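PDB 3BDI: AB hydrolase-1 domain-containing protein from Thermoplasma acidophilum DSM 1728, which is functionally uncharacterised but belongs to the ABHD14 family of alpha/beta hydrolases and probably hydrolyses a substrate not yet identified. Local coordinates for residues N50-I55 with E194-I199; P65-S70 with Y76-G81; M116-Y121 with I146-L151. One frame throughout, in Å; residues are numbered along the deposited sequence.

Contact 1: N50-I55 with E194-I199; sequences NNYSKI and EEFVRI
Asn51 and Val197 carry most of the approach between the short helix 48-53 and the long helix 193-205, and no hydrogen bond crosses between the two segments. Every atom of the Asn51 side chain from CB outward touches the valine, the two crossing at about a right angle. Asn51 CB lies 4.0 Å from Val197 CG1, and the amide carbon Asn51 CG comes closest to that methyl, at 3.7 Å. The amide then divides: OD1 keeps to CG1 alone, whereas ND2 reaches the other branch as well, 3.7 Å from Val197 CG2. With chi1 at -79°, Asn51 CG sits beside its own backbone N and anti to the carbonyl carbon, which turns the amide back toward the chain just before the helix. There ND2 makes weak hydrogen bonds to the carbonyls of Ala46 and Asp47. The ND2 end is thus held, weakly, by its own chain, and valine is offered mainly contact area, while the two methyls of a beta-branched residue can span the amide.

Tyr52 reaches deeper. Its OH arrives obliquely at the Phe196 ring, 3.6 Å from CE2, and is hydrogen-bonded to Thr200 one turn further along the same helix. Thr200 OG1 is itself hydrogen-bonded to the carbonyl of Phe196. A tyrosine suits this place because its ring can pack on Val201 and Leu204 while its hydroxyl is satisfied in a buried setting. Elsewhere on helix 193-205, Arg198 grips Glu195 side-on, NE to OE1 at 2.9 Å and NH2 to OE2 at 2.6 Å, a salt bridge between residues three apart. Two helices lying side by side over one face of the central sheet, one leading into strand 57-62 and the other closing the chain, are the pairing expected of the alpha/beta hydrolase fold.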
loop_
_atom_site.group_PDB
_atom_site.type_symbol
_atom_site.label_atom_id
_atom_site.label_comp_id
_atom_site.label_asym_id
_atom_site.label_seq_id
_atom_site.Cartn_x
_atom_site.Cartn_y
_atom_site.Cartn_z
ATOM N N ASN A 50 13.102 7.028 -3.298
ATOM C CA ASN A 50 13.795 7.665 -4.421
ATOM C C ASN A 50 13.145 7.266 -5.736
ATOM O O ASN A 50 12.956 8.125 -6.605
ATOM C CB ASN A 50 15.288 7.396 -4.433
ATOM C CG ASN A 50 16.011 8.128 -3.369
ATOM O OD1 ASN A 50 15.919 9.364 -3.288
ATOM N ND2 ASN A 50 16.759 7.394 -2.532
ATOM N N ASN A 51 12.828 6.007 -5.938
ATOM C CA ASN A 51 12.260 5.593 -7.227
ATOM C C ASN A 51 10.889 6.192 -7.552
ATOM O O ASN A 51 10.585 6.500 -8.728
ATOM C CB ASN A 51 12.218 4.067 -7.342
ATOM C CG ASN A 51 13.570 3.488 -7.687
ATOM O OD1 ASN A 51 14.118 3.802 -8.749
ATOM N ND2 ASN A 51 14.036 2.552 -6.899
ATOM N N TYR A 52 10.026 6.349 -6.555
ATOM C CA TYR A 52 8.725 6.983 -6.798
ATOM C C TYR A 52 8.787 8.475 -6.811
ATOM O O TYR A 52 8.028 9.115 -7.554
ATOM C CB TYR A 52 7.665 6.481 -5.842
ATOM C CG TYR A 52 7.397 4.994 -5.886
ATOM C CD1 TYR A 52 7.685 4.209 -7.024
ATOM C CD2 TYR A 52 6.854 4.310 -4.782
ATOM C CE1 TYR A 52 7.464 2.864 -7.032
ATOM C CE2 TYR A 52 6.600 2.956 -4.813
ATOM C CZ TYR A 52 6.924 2.210 -5.939
ATOM O OH TYR A 52 6.677 0.873 -5.883
ATOM N N SER A 53 9.707 9.063 -6.054
ATOM C CA SER A 53 9.913 10.501 -6.081
ATOM C C SER A 53 10.402 10.992 -7.446
ATOM O O SER A 53 10.086 12.095 -7.877
ATOM C CB SER A 53 10.900 10.902 -4.986
ATOM O OG SER A 53 10.997 12.286 -4.912
ATOM N N LYS A 54 11.215 10.177 -8.111
ATOM C CA LYS A 54 11.818 10.566 -9.376
ATOM C C LYS A 54 10.796 10.612 -10.499
ATOM O O LYS A 54 11.130 11.185 -11.562
ATOM C CB LYS A 54 12.957 9.603 -9.723
ATOM C CG LYS A 54 14.244 9.987 -9.035
ATOM C CD LYS A 54 15.314 8.895 -9.154
ATOM C CE LYS A 54 16.657 9.458 -8.707
ATOM N NZ LYS A 54 17.765 8.459 -8.885
ATOM N N ILE A 55 9.617 10.019 -10.313
ATOM C CA ILE A 55 8.501 10.121 -11.288
ATOM C C ILE A 55 7.413 11.078 -10.754
ATOM O O ILE A 55 6.261 10.983 -11.165
ATOM C CB ILE A 55 7.925 8.722 -11.747
ATOM C CG1 ILE A 55 7.391 7.897 -10.583
ATOM C CG2 ILE A 55 9.030 7.924 -12.484
ATOM C CD1 ILE A 55 6.534 6.709 -10.951
ATOM N N GLU A 194 14.428 -5.123 -7.937
ATOM C CA GLU A 194 14.603 -4.428 -9.214
ATOM C C GLU A 194 13.375 -4.578 -10.093
ATOM O O GLU A 194 12.859 -3.598 -10.635
ATOM C CB GLU A 194 15.880 -4.901 -9.925
ATOM C CG GLU A 194 17.168 -4.382 -9.288
ATOM N N GLU A 195 12.878 -5.797 -10.210
ATOM C CA GLU A 195 11.706 -6.069 -11.022
ATOM C C GLU A 195 10.452 -5.444 -10.401
ATOM O O GLU A 195 9.641 -4.873 -11.097
ATOM C CB GLU A 195 11.538 -7.567 -11.257
ATOM C CG GLU A 195 10.489 -7.954 -12.264
ATOM C CD GLU A 195 10.713 -7.428 -13.696
ATOM O OE1 GLU A 195 11.741 -6.767 -14.027
ATOM O OE2 GLU A 195 9.784 -7.683 -14.483
ATOM N N PHE A 196 10.353 -5.468 -9.079
ATOM C CA PHE A 196 9.294 -4.762 -8.394
ATOM C C PHE A 196 9.258 -3.285 -8.774
ATOM O O PHE A 196 8.161 -2.738 -9.040
ATOM C CB PHE A 196 9.400 -4.949 -6.880
ATOM C CG PHE A 196 8.213 -4.402 -6.146
ATOM C CD1 PHE A 196 7.097 -5.173 -5.965
ATOM C CD2 PHE A 196 8.201 -3.098 -5.689
ATOM C CE1 PHE A 196 5.965 -4.652 -5.327
ATOM C CE2 PHE A 196 7.082 -2.569 -5.019
ATOM C CZ PHE A 196 5.959 -3.353 -4.869
ATOM N N VAL A 197 10.412 -2.615 -8.754
ATOM C CA VAL A 197 10.503 -1.235 -9.137
ATOM C C VAL A 197 10.147 -1.048 -10.601
ATOM O O VAL A 197 9.377 -0.130 -10.941
ATOM C CB VAL A 197 11.874 -0.677 -8.831
ATOM C CG1 VAL A 197 12.116 0.657 -9.514
ATOM C CG2 VAL A 197 12.029 -0.547 -7.308
ATOM N N ARG A 198 10.646 -1.899 -11.481
ATOM C CA ARG A 198 10.388 -1.694 -12.918
ATOM C C ARG A 198 8.891 -1.727 -13.186
ATOM O O ARG A 198 8.343 -0.874 -13.893
ATOM C CB ARG A 198 11.089 -2.782 -13.721
ATOM C CG ARG A 198 11.063 -2.529 -15.226
ATOM C CD ARG A 198 11.711 -3.642 -16.035
ATOM N NE ARG A 198 10.931 -4.880 -16.006
ATOM C CZ ARG A 198 9.776 -5.077 -16.644
ATOM N NH1 ARG A 198 9.237 -4.127 -17.400
ATOM N NH2 ARG A 198 9.153 -6.242 -16.537
ATOM N N ILE A 199 8.211 -2.713 -12.612
ATOM C CA ILE A 199 6.787 -2.919 -12.850
ATOM C C ILE A 199 5.960 -1.800 -12.194
ATOM O O ILE A 199 5.025 -1.244 -12.804
ATOM C CB ILE A 199 6.320 -4.296 -12.333
ATOM C CG1 ILE A 199 6.915 -5.419 -13.181
ATOM C CG2 ILE A 199 4.765 -4.381 -12.264
ATOM C CD1 ILE A 199 6.915 -6.728 -12.381
#

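Contact 2: P65-S70 with Y76-G81; sequences PGFGRS and YGIDRG
Pro65 and Gly77 mark the closest backbone approach, their CA atoms 6.1 Å apart, between two irregular segments that each contain a beta turn: type II' from Phe67 to Ser70, type I from Ile78 to Gly81. Both belong to the long connection that, in this alpha/beta hydrolase fold, joins strand 57-62 to helix 83-96. Glycines ease the path. Gly68 takes the positive phi of the first corner of the type II' turn, Gly81 ends the type I turn with phi also positive, and Gly66 adopts angles that a residue bearing CB could hardly share with the carbonyl oxygen before it.

The side chains meet in two apolar pairs. Pro65 presents CG to Tyr76 CB at 4.0 Å, a rigid ring against the root of the tyrosine; the rest of that side chain leads away, its ring edge-to-face with Phe89 and its OH hydrogen-bonded to Asp92 and Asn12. The second pair is Phe67 with Ile78. Here CD1 of the isoleucine comes to the phenyl edge, near the ring plane, 3.9 Å from CE1 and 4.0 Å from CZ. Ile78 CG1 stands between its backbone N and carbonyl carbon (chi1 53°), and chi2 (73°) then brings CD1 to the phenyl edge, the two side chains crossing at about a right angle. A bound di(hydroxyethyl)ether lies about 4 Å from the Phe67 side chain. Tyr64 and His85, which are hydrogen-bonded to the carbonyls of Tyr76 and Gly77 respectively, help to fix the second segment. Between the backbones a single water completes the join: it donates to Pro65 O at 2.8 Å and accepts from Ile78 N at 2.9 Å.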
loop_
_atom_site.group_PDB
_atom_site.type_symbol
_atom_site.label_atom_id
_atom_site.label_comp_id
_atom_site.label_asym_id
_atom_site.label_seq_id
_atom_site.Cartn_x
_atom_site.Cartn_y
_atom_site.Cartn_z
ATOM N N PRO A 65 -0.362 1.252 13.287
ATOM C CA PRO A 65 -0.493 1.159 14.752
ATOM C C PRO A 65 -0.374 -0.260 15.292
ATOM O O PRO A 65 -1.028 -1.152 14.788
ATOM C CB PRO A 65 -1.879 1.787 15.008
ATOM C CG PRO A 65 -1.996 2.821 13.894
ATOM C CD PRO A 65 -1.389 2.160 12.697
ATOM N N GLY A 66 0.462 -0.443 16.306
ATOM C CA GLY A 66 0.707 -1.750 16.836
ATOM C C GLY A 66 1.862 -2.486 16.223
ATOM O O GLY A 66 2.231 -3.565 16.734
ATOM N N PHE A 67 2.510 -1.902 15.212
ATOM C CA PHE A 67 3.602 -2.528 14.462
ATOM C C PHE A 67 4.778 -1.562 14.445
ATOM O O PHE A 67 4.621 -0.351 14.589
ATOM C CB PHE A 67 3.183 -2.816 13.009
ATOM C CG PHE A 67 2.150 -3.891 12.903
ATOM C CD1 PHE A 67 0.797 -3.630 13.144
ATOM C CD2 PHE A 67 2.529 -5.182 12.594
ATOM C CE1 PHE A 67 -0.128 -4.622 13.037
ATOM C CE2 PHE A 67 1.577 -6.167 12.497
ATOM C CZ PHE A 67 0.269 -5.890 12.769
ATOM N N GLY A 68 5.969 -2.074 14.194
ATOM C CA GLY A 68 7.163 -1.253 14.036
ATOM C C GLY A 68 7.364 -0.320 15.208
ATOM O O GLY A 68 7.428 -0.755 16.348
ATOM N N ARG A 69 7.451 0.970 14.900
ATOM C CA ARG A 69 7.712 2.036 15.879
ATOM C C ARG A 69 6.436 2.783 16.305
ATOM O O ARG A 69 6.518 3.710 17.087
ATOM C CB ARG A 69 8.702 3.049 15.301
ATOM C CG ARG A 69 10.093 2.478 15.177
ATOM C CD ARG A 69 10.945 3.436 14.317
ATOM N NE ARG A 69 12.350 3.255 14.608
ATOM C CZ ARG A 69 13.151 2.357 14.032
ATOM N NH1 ARG A 69 12.687 1.472 13.161
ATOM N NH2 ARG A 69 14.410 2.276 14.462
ATOM N N SER A 70 5.267 2.351 15.842
ATOM C CA SER A 70 4.019 3.061 16.111
ATOM C C SER A 70 3.345 2.530 17.371
ATOM O O SER A 70 3.362 1.335 17.682
ATOM C CB SER A 70 3.062 2.947 14.927
ATOM O OG SER A 70 3.567 3.709 13.840
ATOM N N TYR A 76 -7.579 2.214 15.853
ATOM C CA TYR A 76 -7.057 1.671 14.595
ATOM C C TYR A 76 -6.526 0.278 14.707
ATOM O O TYR A 76 -6.144 -0.312 13.695
ATOM C CB TYR A 76 -5.939 2.586 14.075
ATOM C CG TYR A 76 -6.388 4.025 13.828
ATOM C CD1 TYR A 76 -7.436 4.312 12.956
ATOM C CD2 TYR A 76 -5.717 5.111 14.428
ATOM C CE1 TYR A 76 -7.837 5.616 12.745
ATOM C CE2 TYR A 76 -6.119 6.406 14.213
ATOM C CZ TYR A 76 -7.148 6.661 13.346
ATOM O OH TYR A 76 -7.515 7.985 13.128
ATOM N N GLY A 77 -6.460 -0.285 15.903
ATOM C CA GLY A 77 -5.797 -1.568 16.084
ATOM C C GLY A 77 -6.514 -2.648 15.320
ATOM O O GLY A 77 -7.746 -2.617 15.175
ATOM N N ILE A 78 -5.741 -3.609 14.816
ATOM C CA ILE A 78 -6.313 -4.707 14.024
ATOM C C ILE A 78 -6.257 -6.031 14.768
ATOM O O ILE A 78 -6.552 -7.066 14.164
ATOM C CB ILE A 78 -5.781 -4.786 12.560
ATOM C CG1 ILE A 78 -4.269 -4.804 12.516
ATOM C CG2 ILE A 78 -6.365 -3.624 11.712
ATOM C CD1 ILE A 78 -3.706 -6.068 12.950
ATOM N N ASP A 79 -6.007 -6.002 16.077
ATOM C CA ASP A 79 -5.991 -7.224 16.892
ATOM C C ASP A 79 -7.248 -8.069 16.748
ATOM O O ASP A 79 -7.143 -9.290 16.842
ATOM C CB ASP A 79 -5.908 -6.906 18.383
ATOM C CG ASP A 79 -4.643 -6.209 18.772
ATOM O OD1 ASP A 79 -3.626 -6.377 18.065
ATOM O OD2 ASP A 79 -4.672 -5.508 19.815
ATOM N N ARG A 80 -8.415 -7.433 16.575
ATOM C CA ARG A 80 -9.707 -8.144 16.536
ATOM C C ARG A 80 -10.181 -8.369 15.118
ATOM O O ARG A 80 -11.343 -8.705 14.896
ATOM C CB ARG A 80 -10.790 -7.369 17.290
ATOM C CG ARG A 80 -10.481 -7.084 18.746
ATOM C CD ARG A 80 -11.479 -6.083 19.336
ATOM N NE ARG A 80 -12.850 -6.603 19.408
ATOM C CZ ARG A 80 -13.359 -7.298 20.430
ATOM N NH1 ARG A 80 -12.608 -7.600 21.481
ATOM N NH2 ARG A 80 -14.621 -7.704 20.376
ATOM N N GLY A 81 -9.310 -8.161 14.149
ATOM C CA GLY A 81 -9.620 -8.439 12.765
ATOM C C GLY A 81 -10.539 -7.436 12.089
ATOM O O GLY A 81 -11.168 -7.768 11.081
HETATM O O HOH W 1 -2.913 -3.126 15.453
#

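Contact 3: M116-Y121 with I146-L151; sequences MTTLQY and IRQKTL
The flat amide of Gln148 meets Thr118 through the threonine methyl, which stands above the amide plane rather than in it, displaced toward the oxygen: CG2 is 3.3 Å from OE1 and 3.7 Å from CD. The Tyr121 ring, just past the helix end, instead receives CB of its neighbour Gln120 over one face, offset toward the rim. Thr118 and Gln148 come at each other from opposite directions. The first torsion of Thr118 (-52°) lays OG1 beside the backbone N, so threonine gives its hydroxyl to Val114 O of its own helix and its methyl to the partner. A bend at chi2 lets the Gln148 amide lie across that methyl while NE2 reaches Val125 O.

Next to this pair, Leu119 CD2 packs on Ile146 CG1 at 3.8 Å, the two side chains crossing at about a right angle. Branched Ile146 serves both neighbours, for its CG2 reaches Thr118 CG2 at 4.1 Å. Thr150 OG1 steadies the turn of chain behind them by donating to Gln148 O from above the carbonyl plane.

Helix 109-120, which in this fold follows the nucleophile elbow, is thereby joined to the loop that leads into strand 150-155, with Val125 and Ile128 of strand 125-131 also touching Thr118. Thr118 OG1 and Gln148 NE2 are hydrogen-bonded outside the contact; a methyl over an amide beside an apolar Leu-Ile pair, with no hydrogen bond across, depends on van der Waals fit.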
loop_
_atom_site.group_PDB
_atom_site.type_symbol
_atom_site.label_atom_id
_atom_site.label_comp_id
_atom_site.label_asym_id
_atom_site.label_seq_id
_atom_site.Cartn_x
_atom_site.Cartn_y
_atom_site.Cartn_z
HETATM N N MSE A 116 -9.721 -2.383 1.183
HETATM C CA MSE A 116 -10.806 -1.930 2.015
HETATM C C MSE A 116 -10.960 -0.424 2.002
HETATM O O MSE A 116 -12.091 0.108 1.977
HETATM C CB MSE A 116 -10.659 -2.404 3.462
HETATM C CG MSE A 116 -11.848 -1.975 4.365
HETATM SE SE MSE A 116 -13.562 -2.766 3.839
HETATM C CE MSE A 116 -13.308 -4.341 4.752
ATOM N N THR A 117 -9.860 0.304 2.036
ATOM C CA THR A 117 -9.928 1.760 1.947
ATOM C C THR A 117 -10.594 2.248 0.648
ATOM O O THR A 117 -11.369 3.211 0.665
ATOM C CB THR A 117 -8.529 2.365 2.050
ATOM O OG1 THR A 117 -7.930 1.904 3.264
ATOM C CG2 THR A 117 -8.543 3.881 2.014
ATOM N N THR A 118 -10.327 1.556 -0.455
ATOM C CA THR A 118 -10.960 1.905 -1.743
ATOM C C THR A 118 -12.448 1.572 -1.747
ATOM O O THR A 118 -13.230 2.336 -2.301
ATOM C CB THR A 118 -10.222 1.214 -2.899
ATOM O OG1 THR A 118 -8.816 1.494 -2.797
ATOM C CG2 THR A 118 -10.694 1.740 -4.232
ATOM N N LEU A 119 -12.839 0.507 -1.074
ATOM C CA LEU A 119 -14.265 0.133 -0.958
ATOM C C LEU A 119 -15.018 1.141 -0.097
ATOM O O LEU A 119 -16.171 1.457 -0.384
ATOM C CB LEU A 119 -14.426 -1.278 -0.383
ATOM C CG LEU A 119 -13.834 -2.400 -1.235
ATOM C CD1 LEU A 119 -13.965 -3.755 -0.523
ATOM C CD2 LEU A 119 -14.461 -2.412 -2.612
ATOM N N GLN A 120 -14.382 1.680 0.939
ATOM C CA GLN A 120 -15.039 2.584 1.888
ATOM C C GLN A 120 -14.999 4.031 1.466
ATOM O O GLN A 120 -16.003 4.745 1.624
ATOM C CB GLN A 120 -14.402 2.480 3.265
ATOM C CG GLN A 120 -14.582 1.161 3.941
ATOM C CD GLN A 120 -15.956 0.967 4.560
ATOM O OE1 GLN A 120 -16.866 0.433 3.927
ATOM N NE2 GLN A 120 -16.105 1.393 5.800
ATOM N N TYR A 121 -13.862 4.473 0.930
ATOM C CA TYR A 121 -13.546 5.852 0.664
ATOM C C TYR A 121 -12.942 5.988 -0.729
ATOM O O TYR A 121 -11.829 6.468 -0.928
ATOM C CB TYR A 121 -12.550 6.361 1.722
ATOM C CG TYR A 121 -13.066 6.253 3.125
ATOM C CD1 TYR A 121 -14.220 6.939 3.500
ATOM C CD2 TYR A 121 -12.434 5.454 4.084
ATOM C CE1 TYR A 121 -14.720 6.828 4.781
ATOM C CE2 TYR A 121 -12.915 5.359 5.371
ATOM C CZ TYR A 121 -14.069 6.036 5.719
ATOM O OH TYR A 121 -14.605 5.986 7.001
ATOM N N ILE A 146 -14.736 -1.719 -7.800
ATOM C CA ILE A 146 -13.591 -0.802 -7.866
ATOM C C ILE A 146 -13.362 -0.248 -9.262
ATOM O O ILE A 146 -13.182 -0.990 -10.236
ATOM C CB ILE A 146 -12.285 -1.488 -7.324
ATOM C CG1 ILE A 146 -12.447 -1.763 -5.825
ATOM C CG2 ILE A 146 -11.056 -0.639 -7.537
ATOM C CD1 ILE A 146 -11.366 -2.749 -5.253
ATOM N N ARG A 147 -13.319 1.074 -9.370
ATOM C CA ARG A 147 -13.060 1.712 -10.650
ATOM C C ARG A 147 -11.623 2.159 -10.883
ATOM O O ARG A 147 -11.219 2.454 -11.999
ATOM C CB ARG A 147 -13.997 2.914 -10.785
ATOM C CG ARG A 147 -15.479 2.569 -10.612
ATOM C CD ARG A 147 -16.003 1.545 -11.650
ATOM N NE ARG A 147 -17.461 1.342 -11.596
ATOM C CZ ARG A 147 -18.097 0.578 -10.704
ATOM N N GLN A 148 -10.826 2.263 -9.794
ATOM C CA GLN A 148 -9.443 2.692 -9.911
ATOM C C GLN A 148 -8.585 1.741 -10.718
ATOM O O GLN A 148 -8.812 0.509 -10.662
ATOM C CB GLN A 148 -8.822 2.796 -8.510
ATOM C CG GLN A 148 -9.208 4.069 -7.746
ATOM C CD GLN A 148 -10.568 4.049 -7.101
ATOM O OE1 GLN A 148 -11.311 3.070 -7.166
ATOM N NE2 GLN A 148 -10.906 5.145 -6.444
ATOM N N LYS A 149 -7.631 2.313 -11.439
ATOM C CA LYS A 149 -6.541 1.537 -12.023
ATOM C C LYS A 149 -5.897 0.792 -10.855
ATOM O O LYS A 149 -5.541 1.423 -9.856
ATOM C CB LYS A 149 -5.498 2.421 -12.738
ATOM C CG LYS A 149 -5.971 2.941 -14.119
ATOM C CD LYS A 149 -4.916 3.732 -14.912
ATOM C CE LYS A 149 -5.514 4.247 -16.211
ATOM N NZ LYS A 149 -4.587 5.070 -17.058
ATOM N N THR A 150 -5.670 -0.508 -11.038
ATOM C CA THR A 150 -5.140 -1.380 -10.005
ATOM C C THR A 150 -4.035 -2.270 -10.563
ATOM O O THR A 150 -4.205 -2.861 -11.610
ATOM C CB THR A 150 -6.287 -2.266 -9.455
ATOM O OG1 THR A 150 -7.290 -1.440 -8.833
ATOM C CG2 THR A 150 -5.820 -3.287 -8.440
ATOM N N LEU A 151 -2.901 -2.332 -9.872
ATOM C CA LEU A 151 -1.841 -3.256 -10.156
ATOM C C LEU A 151 -1.812 -4.300 -9.050
ATOM O O LEU A 151 -1.697 -3.958 -7.869
ATOM C CB LEU A 151 -0.496 -2.525 -10.187
ATOM C CG LEU A 151 0.778 -3.352 -10.374
ATOM C CD1 LEU A 151 0.781 -3.953 -11.762
ATOM C CD2 LEU A 151 2.032 -2.513 -10.113
#

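Following the chain from the N terminus, contact 1 opens at helix 48-53 and waits 138 residues for its partner. Contact 2 opens and closes first, a short loop within the connection from strand 57-62 to helix 83-96. Contact 3 comes next in series, bringing helix 109-120 to the start of strand 150-155. Helix 193-205 finally closes contact 1 around both; none cross. Contacts 1 and 2 lie on opposite sides of the chain's centre, their own centres about 28 Å apart. Contacts 1 and 3 touch through Ile199 CG2 and Leu151 CD2, 3.9 Å apart, where the C-terminal helix meets strand 150-155.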